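Local coordinates for protein response regulator receiver (Brucella melitensis biovar Abortus, PDB 4G97) that probably acts as the PhyR response regulator of a two-component system, coupling a phosphoryl-accepting receiver domain to a sigma-factor-like domain in stress signalling, at residues R15-A20 / F99-V104; T140-I145 / M187-I192. All blocks are in the same frame, centred on the assembly; numbering follows the deposited sequence.

Contact 1: R15-A20 / F99-V104; sequences RRFSRA and FLLVAV
Helices 15-20 and 99-104 run nearer antiparallel than parallel, their axes 10.7 Å apart at closest approach and 130° between their N-to-C directions, with F17 and L100 the nearest CA pair at 7.2 Å. The pair belongs to the all-helical sigma-like part of PhyR, joining helix 11-22 of the sigma2 range to helix 94-104. The ring of F17 meets both L100 and L101. With CG anti to the backbone N (chi1 176°), it extends toward helix 99-104, and L101 CD2 sits over one face, 3.9 Å from the F17 ring centroid and 26° off the normal, a CH-pi contact displaced toward the rim at CE1 and CZ. L100 approaches the same ring differently: its CB lies near the ring plane, at the edge, 4.0 Å from F17 CE1. The CD1 branch of L100 turns instead to A20, a methyl-to-methyl contact between L100 CD1 and A20 CB at 3.8 Å. Y57, from helix 52-64, touches both F17 and L101 and extends this apolar cluster. R16 meets V104. Its guanidinium is claimed by a salt bridge to E105, and Y13 makes a cation-pi contact with it; toward V104 it offers mainly a face, with V104 O 3.6 Å above the guanidinium plane. Nearer the backbone along the same side chain, R16 NE lies 3.8 Å from V104 CG1.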
ATOM      1  N   ARG A  15      -1.973   3.809  -9.056  1.00 24.41           N
ATOM      2  CA  ARG A  15      -2.260   2.373  -8.871  1.00 23.25           C
ATOM      3  C   ARG A  15      -1.854   1.971  -7.443  1.00 25.34           C
ATOM      4  O   ARG A  15      -2.596   1.245  -6.809  1.00 25.64           O
ATOM      5  CB  ARG A  15      -1.501   1.502  -9.901  1.00 24.64           C
ATOM      6  CG  ARG A  15      -2.075   1.629 -11.304  1.00 26.77           C
ATOM      7  CD  ARG A  15      -1.481   0.675 -12.318  1.00 30.41           C
ATOM      8  NE  ARG A  15      -1.834   1.123 -13.667  1.00 28.31           N
ATOM      9  CZ  ARG A  15      -1.063   1.889 -14.437  1.00 37.32           C
ATOM     10  NH1 ARG A  15       0.159   2.220 -14.045  1.00 24.32           N
ATOM     11  NH2 ARG A  15      -1.490   2.287 -15.620  1.00 28.34           N
ATOM     12  N   ARG A  16      -0.697   2.460  -6.923  1.00 21.63           N
ATOM     13  CA  ARG A  16      -0.278   2.149  -5.554  1.00 22.89           C
ATOM     14  C   ARG A  16      -1.388   2.576  -4.574  1.00 28.48           C
ATOM     15  O   ARG A  16      -1.850   1.767  -3.746  1.00 27.36           O
ATOM     16  CB  ARG A  16       1.044   2.848  -5.198  1.00 20.97           C
ATOM     17  CG  ARG A  16       1.469   2.575  -3.735  1.00 20.56           C
ATOM     18  CD  ARG A  16       2.709   3.344  -3.316  1.00 26.64           C
ATOM     19  NE  ARG A  16       2.524   4.783  -3.526  1.00 34.39           N
ATOM     20  CZ  ARG A  16       3.504   5.667  -3.639  1.00 38.61           C
ATOM     21  NH1 ARG A  16       4.766   5.286  -3.519  1.00 26.51           N
ATOM     22  NH2 ARG A  16       3.229   6.940  -3.873  1.00 27.65           N
ATOM     23  N   PHE A  17      -1.857   3.831  -4.729  1.00 24.84           N
ATOM     24  CA  PHE A  17      -2.932   4.395  -3.926  1.00 24.79           C
ATOM     25  C   PHE A  17      -4.223   3.563  -4.087  1.00 30.48           C
ATOM     26  O   PHE A  17      -4.813   3.169  -3.084  1.00 29.63           O
ATOM     27  CB  PHE A  17      -3.163   5.855  -4.335  1.00 26.39           C
ATOM     28  CG  PHE A  17      -4.321   6.541  -3.649  1.00 28.29           C
ATOM     29  CD1 PHE A  17      -4.294   6.788  -2.275  1.00 31.36           C
ATOM     30  CD2 PHE A  17      -5.421   6.983  -4.380  1.00 29.13           C
ATOM     31  CE1 PHE A  17      -5.366   7.420  -1.645  1.00 31.50           C
ATOM     32  CE2 PHE A  17      -6.481   7.637  -3.746  1.00 32.25           C
ATOM     33  CZ  PHE A  17      -6.449   7.837  -2.380  1.00 30.50           C
ATOM     34  N   SER A  18      -4.620   3.251  -5.347  1.00 28.41           N
ATOM     35  CA  SER A  18      -5.834   2.493  -5.652  1.00 26.82           C
ATOM     36  C   SER A  18      -5.817   1.086  -5.031  1.00 29.45           C
ATOM     37  O   SER A  18      -6.817   0.682  -4.458  1.00 27.27           O
ATOM     38  CB  SER A  18      -6.041   2.409  -7.151  1.00 30.16           C
ATOM     39  OG  SER A  18      -7.364   1.986  -7.439  1.00 36.01           O
ATOM     40  N   ARG A  19      -4.675   0.362  -5.128  1.00 27.36           N
ATOM     41  CA  ARG A  19      -4.497  -0.960  -4.529  1.00 27.03           C
ATOM     42  C   ARG A  19      -4.580  -0.884  -3.004  1.00 31.31           C
ATOM     43  O   ARG A  19      -5.258  -1.717  -2.407  1.00 30.91           O
ATOM     44  CB  ARG A  19      -3.163  -1.573  -4.961  1.00 26.98           C
ATOM     45  CG  ARG A  19      -3.077  -1.861  -6.466  1.00 28.58           C
ATOM     46  CD  ARG A  19      -1.698  -2.343  -6.815  1.00 26.44           C
ATOM     47  NE  ARG A  19      -1.463  -2.310  -8.256  1.00 26.38           N
ATOM     48  CZ  ARG A  19      -0.337  -2.692  -8.845  1.00 30.55           C
ATOM     49  NH1 ARG A  19       0.671  -3.171  -8.126  1.00 25.52           N
ATOM     50  NH2 ARG A  19      -0.207  -2.598 -10.159  1.00 28.89           N
ATOM     51  N   ALA A  20      -3.916   0.114  -2.363  1.00 27.94           N
ATOM     52  CA  ALA A  20      -3.955   0.293  -0.890  1.00 27.97           C
ATOM     53  C   ALA A  20      -5.377   0.573  -0.415  1.00 34.08           C
ATOM     54  O   ALA A  20      -5.786   0.123   0.652  1.00 33.44           O
ATOM     55  CB  ALA A  20      -3.063   1.446  -0.479  1.00 28.59           C
ATOM     56  N   PHE A  99      -5.296   9.625   5.279  1.00 36.59           N
ATOM     57  CA  PHE A  99      -4.011   9.173   5.814  1.00 35.75           C
ATOM     58  C   PHE A  99      -3.127   8.584   4.717  1.00 36.42           C
ATOM     59  O   PHE A  99      -1.914   8.857   4.691  1.00 36.46           O
ATOM     60  CB  PHE A  99      -4.226   8.161   6.957  1.00 38.35           C
ATOM     61  CG  PHE A  99      -3.055   8.092   7.909  1.00 40.41           C
ATOM     62  CD1 PHE A  99      -2.997   8.918   9.027  1.00 44.10           C
ATOM     63  CD2 PHE A  99      -2.008   7.206   7.688  1.00 42.69           C
ATOM     64  CE1 PHE A  99      -1.897   8.874   9.891  1.00 44.74           C
ATOM     65  CE2 PHE A  99      -0.912   7.158   8.558  1.00 45.82           C
ATOM     66  CZ  PHE A  99      -0.869   7.986   9.657  1.00 44.01           C
ATOM     67  N   LEU A 100      -3.732   7.818   3.779  1.00 30.57           N
ATOM     68  CA  LEU A 100      -2.987   7.217   2.670  1.00 29.84           C
ATOM     69  C   LEU A 100      -2.364   8.304   1.788  1.00 32.92           C
ATOM     70  O   LEU A 100      -1.182   8.219   1.487  1.00 33.02           O
ATOM     71  CB  LEU A 100      -3.839   6.237   1.842  1.00 29.99           C
ATOM     72  CG  LEU A 100      -4.185   4.869   2.498  1.00 35.73           C
ATOM     73  CD1 LEU A 100      -5.004   4.033   1.560  1.00 35.14           C
ATOM     74  CD2 LEU A 100      -2.930   4.067   2.863  1.00 39.58           C
ATOM     75  N   LEU A 101      -3.127   9.351   1.451  1.00 28.89           N
ATOM     76  CA  LEU A 101      -2.651  10.474   0.617  1.00 29.55           C
ATOM     77  C   LEU A 101      -1.444  11.180   1.189  1.00 35.46           C
ATOM     78  O   LEU A 101      -0.567  11.589   0.432  1.00 34.69           O
ATOM     79  CB  LEU A 101      -3.780  11.497   0.343  1.00 29.44           C
ATOM     80  CG  LEU A 101      -4.905  11.032  -0.592  1.00 33.25           C
ATOM     81  CD1 LEU A 101      -6.101  11.948  -0.485  1.00 32.85           C
ATOM     82  CD2 LEU A 101      -4.419  10.873  -2.031  1.00 32.96           C
ATOM     83  N   VAL A 102      -1.400  11.333   2.521  1.00 34.75           N
ATOM     84  CA  VAL A 102      -0.284  11.980   3.191  1.00 35.84           C
ATOM     85  C   VAL A 102       0.839  10.996   3.526  1.00 39.12           C
ATOM     86  O   VAL A 102       1.963  11.207   3.079  1.00 38.39           O
ATOM     87  CB  VAL A 102      -0.697  12.893   4.396  1.00 41.29           C
ATOM     88  CG1 VAL A 102      -1.522  14.086   3.928  1.00 41.42           C
ATOM     89  CG2 VAL A 102      -1.462  12.118   5.457  1.00 41.77           C
ATOM     90  N   ALA A 103       0.539   9.912   4.285  1.00 36.88           N
ATOM     91  CA  ALA A 103       1.549   8.928   4.726  1.00 36.28           C
ATOM     92  C   ALA A 103       2.107   8.081   3.619  1.00 37.58           C
ATOM     93  O   ALA A 103       3.306   7.802   3.632  1.00 38.77           O
ATOM     94  CB  ALA A 103       0.988   8.036   5.814  1.00 37.22           C
ATOM     95  N   VAL A 104       1.274   7.655   2.656  1.00 31.01           N
ATOM     96  CA  VAL A 104       1.816   6.821   1.570  1.00 28.71           C
ATOM     97  C   VAL A 104       2.126   7.631   0.319  1.00 32.99           C
ATOM     98  O   VAL A 104       3.172   7.430  -0.288  1.00 33.72           O
ATOM     99  CB  VAL A 104       0.900   5.611   1.251  1.00 29.60           C
ATOM    100  CG1 VAL A 104       1.494   4.722   0.152  1.00 27.65           C
ATOM    101  CG2 VAL A 104       0.588   4.799   2.509  1.00 28.51           C
TER

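Contact 2: T140-I145 / M187-I192; sequences TRLMII and MVLADI
L142 and M187 face each other, as do I144 and L189, across two parallel strands, 141-145 and 187-191, whose directions differ by 7° and whose axes come within 4.7 Å. These are neighbouring central strands of the five-stranded parallel sheet of a CheY-like receiver domain, in strand order 2-1-3-4-5. The ladder alternates in the parallel manner: M143 N donates to M187 O, M143 O accepts from L189 N at 2.9 Å, I145 N donates to L189 O and I145 O accepts from D191 N. The end at R141 is looser, where M187 N reaches R141 O by a weak bond of 3.5 Å. L142, L189, M187 and I144 share one sheet face. Along L142, CB passes 3.4 Å from M187 O and 4.0 Å from M187 CB; CG then stands between the backbone N and the carbonyl carbon (chi1 57°), and from there both methyls turn to L189, CD1 lying 3.7 Å from L189 CD1 and CD2 slightly farther. Helix 149-161 covers this pair through V159. On the other face M143 and V188 lie side by side, M143 CE meeting V188 CG2 at 3.5 Å, while I145 CD1 spans V188 CG1 and A190 CB. D191, the predicted phosphorylation site, unmodified here, is set at the strand end by its backbone bond, and its carboxylate turns from I145 to a salt bridge with K239. That backbone bond, D191 N to I145 O, measures 2.7 Å with 163° at the hydrogen.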
ATOM      1  N   THR A 140       0.001  -8.399  15.728  1.00 30.01           N
ATOM      2  CA  THR A 140       0.275  -9.442  14.754  1.00 29.53           C
ATOM      3  C   THR A 140       1.713  -9.907  14.826  1.00 34.31           C
ATOM      4  O   THR A 140       2.628  -9.112  15.078  1.00 34.34           O
ATOM      5  CB  THR A 140      -0.139  -8.922  13.321  1.00 34.43           C
ATOM      6  OG1 THR A 140      -1.508  -8.542  13.351  1.00 34.96           O
ATOM      7  CG2 THR A 140       0.023  -9.943  12.230  1.00 29.84           C
ATOM      8  N   ARG A 141       1.906 -11.210  14.580  1.00 31.46           N
ATOM      9  CA  ARG A 141       3.223 -11.842  14.521  1.00 31.66           C
ATOM     10  C   ARG A 141       3.683 -11.740  13.063  1.00 35.18           C
ATOM     11  O   ARG A 141       2.997 -12.208  12.159  1.00 32.39           O
ATOM     12  CB  ARG A 141       3.157 -13.316  14.971  1.00 29.30           C
ATOM     13  CG  ARG A 141       2.880 -13.469  16.456  1.00 37.92           C
ATOM     14  CD  ARG A 141       2.629 -14.912  16.848  1.00 35.23           C
ATOM     15  NE  ARG A 141       3.870 -15.682  16.891  1.00 34.53           N
ATOM     16  CZ  ARG A 141       4.244 -16.555  15.967  1.00 41.98           C
ATOM     17  NH1 ARG A 141       3.478 -16.781  14.909  1.00 41.07           N
ATOM     18  NH2 ARG A 141       5.392 -17.196  16.085  1.00 29.76           N
ATOM     19  N   LEU A 142       4.812 -11.084  12.827  1.00 34.70           N
ATOM     20  CA  LEU A 142       5.240 -10.949  11.450  1.00 35.08           C
ATOM     21  C   LEU A 142       6.663 -11.339  11.165  1.00 35.91           C
ATOM     22  O   LEU A 142       7.538 -11.263  12.026  1.00 34.33           O
ATOM     23  CB  LEU A 142       4.869  -9.570  10.870  1.00 36.43           C
ATOM     24  CG  LEU A 142       5.379  -8.346  11.585  1.00 42.21           C
ATOM     25  CD1 LEU A 142       6.809  -8.032  11.165  1.00 42.62           C
ATOM     26  CD2 LEU A 142       4.460  -7.153  11.307  1.00 46.23           C
ATOM     27  N   MET A 143       6.888 -11.766   9.942  1.00 32.03           N
ATOM     28  CA  MET A 143       8.212 -12.109   9.483  1.00 31.67           C
ATOM     29  C   MET A 143       8.713 -10.988   8.545  1.00 33.22           C
ATOM     30  O   MET A 143       7.958 -10.508   7.684  1.00 30.52           O
ATOM     31  CB  MET A 143       8.167 -13.445   8.766  1.00 34.89           C
ATOM     32  CG  MET A 143       9.487 -13.855   8.168  1.00 41.05           C
ATOM     33  SD  MET A 143       9.479 -15.439   7.292  1.00 46.89           S
ATOM     34  CE  MET A 143       7.911 -15.420   6.564  1.00 43.19           C
ATOM     35  N   ILE A 144      10.000 -10.605   8.719  1.00 27.93           N
ATOM     36  CA  ILE A 144      10.694  -9.622   7.887  1.00 26.72           C
ATOM     37  C   ILE A 144      11.669 -10.362   6.989  1.00 32.19           C
ATOM     38  O   ILE A 144      12.487 -11.117   7.495  1.00 32.25           O
ATOM     39  CB  ILE A 144      11.418  -8.523   8.724  1.00 28.80           C
ATOM     40  CG1 ILE A 144      10.393  -7.724   9.577  1.00 28.44           C
ATOM     41  CG2 ILE A 144      12.241  -7.544   7.758  1.00 29.43           C
ATOM     42  CD1 ILE A 144      10.975  -6.780  10.613  1.00 33.32           C
ATOM     43  N   ILE A 145      11.576 -10.170   5.665  1.00 30.06           N
ATOM     44  CA  ILE A 145      12.547 -10.704   4.706  1.00 29.11           C
ATOM     45  C   ILE A 145      13.310  -9.474   4.210  1.00 34.46           C
ATOM     46  O   ILE A 145      12.794  -8.690   3.402  1.00 31.93           O
ATOM     47  CB  ILE A 145      11.991 -11.553   3.538  1.00 32.29           C
ATOM     48  CG1 ILE A 145      11.079 -12.711   4.050  1.00 32.97           C
ATOM     49  CG2 ILE A 145      13.184 -12.129   2.753  1.00 33.87           C
ATOM     50  CD1 ILE A 145      10.239 -13.345   3.008  1.00 31.39           C
ATOM     51  N   MET A 187       1.667 -12.396   8.961  1.00 32.01           N
ATOM     52  CA  MET A 187       1.960 -11.389   7.946  1.00 31.49           C
ATOM     53  C   MET A 187       3.436 -11.451   7.589  1.00 34.46           C
ATOM     54  O   MET A 187       4.271 -11.841   8.420  1.00 32.71           O
ATOM     55  CB  MET A 187       1.610  -9.991   8.527  1.00 33.69           C
ATOM     56  CG  MET A 187       1.765  -8.829   7.543  1.00 37.96           C
ATOM     57  SD  MET A 187       1.221  -7.231   8.205  1.00 43.44           S
ATOM     58  CE  MET A 187      -0.454  -7.348   7.979  1.00 39.68           C
ATOM     59  N   VAL A 188       3.767 -11.013   6.357  1.00 30.35           N
ATOM     60  CA  VAL A 188       5.140 -10.948   5.860  1.00 30.28           C
ATOM     61  C   VAL A 188       5.419  -9.536   5.310  1.00 31.40           C
ATOM     62  O   VAL A 188       4.581  -8.980   4.598  1.00 28.15           O
ATOM     63  CB  VAL A 188       5.423 -12.066   4.796  1.00 35.39           C
ATOM     64  CG1 VAL A 188       6.827 -11.960   4.219  1.00 34.91           C
ATOM     65  CG2 VAL A 188       5.210 -13.461   5.387  1.00 35.75           C
ATOM     66  N   LEU A 189       6.607  -8.976   5.635  1.00 28.70           N
ATOM     67  CA  LEU A 189       7.116  -7.713   5.081  1.00 28.77           C
ATOM     68  C   LEU A 189       8.379  -8.159   4.363  1.00 31.46           C
ATOM     69  O   LEU A 189       9.313  -8.638   5.017  1.00 29.50           O
ATOM     70  CB  LEU A 189       7.408  -6.660   6.166  1.00 29.33           C
ATOM     71  CG  LEU A 189       6.326  -6.513   7.248  1.00 35.31           C
ATOM     72  CD1 LEU A 189       6.790  -5.660   8.353  1.00 36.80           C
ATOM     73  CD2 LEU A 189       5.034  -5.992   6.697  1.00 37.46           C
ATOM     74  N   ALA A 190       8.343  -8.150   3.005  1.00 28.36           N
ATOM     75  CA  ALA A 190       9.428  -8.681   2.183  1.00 28.66           C
ATOM     76  C   ALA A 190      10.097  -7.700   1.248  1.00 33.71           C
ATOM     77  O   ALA A 190       9.424  -7.000   0.479  1.00 31.13           O
ATOM     78  CB  ALA A 190       8.933  -9.876   1.374  1.00 29.06           C
ATOM     79  N   ASP A 191      11.437  -7.690   1.275  1.00 32.20           N
ATOM     80  CA  ASP A 191      12.211  -6.915   0.304  1.00 33.58           C
ATOM     81  C   ASP A 191      12.148  -7.666  -1.036  1.00 40.29           C
ATOM     82  O   ASP A 191      12.075  -8.896  -1.052  1.00 39.72           O
ATOM     83  CB  ASP A 191      13.675  -6.755   0.718  1.00 35.33           C
ATOM     84  CG  ASP A 191      14.345  -5.592  -0.008  1.00 45.21           C
ATOM     85  OD1 ASP A 191      14.424  -5.631  -1.259  1.00 46.99           O
ATOM     86  OD2 ASP A 191      14.738  -4.629   0.664  1.00 47.18           O
ATOM     87  N   ILE A 192      12.160  -6.925  -2.140  1.00 40.61           N
ATOM     88  CA  ILE A 192      12.100  -7.468  -3.502  1.00 43.16           C
ATOM     89  C   ILE A 192      13.355  -8.264  -3.922  1.00 51.40           C
ATOM     90  O   ILE A 192      13.231  -9.309  -4.560  1.00 51.31           O
ATOM     91  CB  ILE A 192      11.658  -6.333  -4.486  1.00 47.06           C
ATOM     92  CG1 ILE A 192      10.263  -6.587  -5.003  1.00 47.49           C
ATOM     93  CG2 ILE A 192      12.639  -6.020  -5.623  1.00 48.48           C
ATOM     94  CD1 ILE A 192       9.253  -6.220  -4.081  1.00 50.93           C
TER

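Overall arrangement
The two contacts follow each other along the chain, the helical pair of contact 1 closing before the strand pair of contact 2 opens, and they do not touch: their centres are about 20 Å apart and their nearest atoms about 10 Å. The centre of contact 1 lies about 6 Å, that of contact 2 about 14 Å, from the centre of the chain. Residues C-terminal to both strands of contact 2 reach helix 11-22: E232 forms a salt bridge with R19, and Q252 on helix 243-265 donates to A20 O. Helix 243-265 also packs on M187, so it touches both helix 11-22 and the sheet carrying D191, the predicted phosphorylation site; a signalling route between them remains an inference.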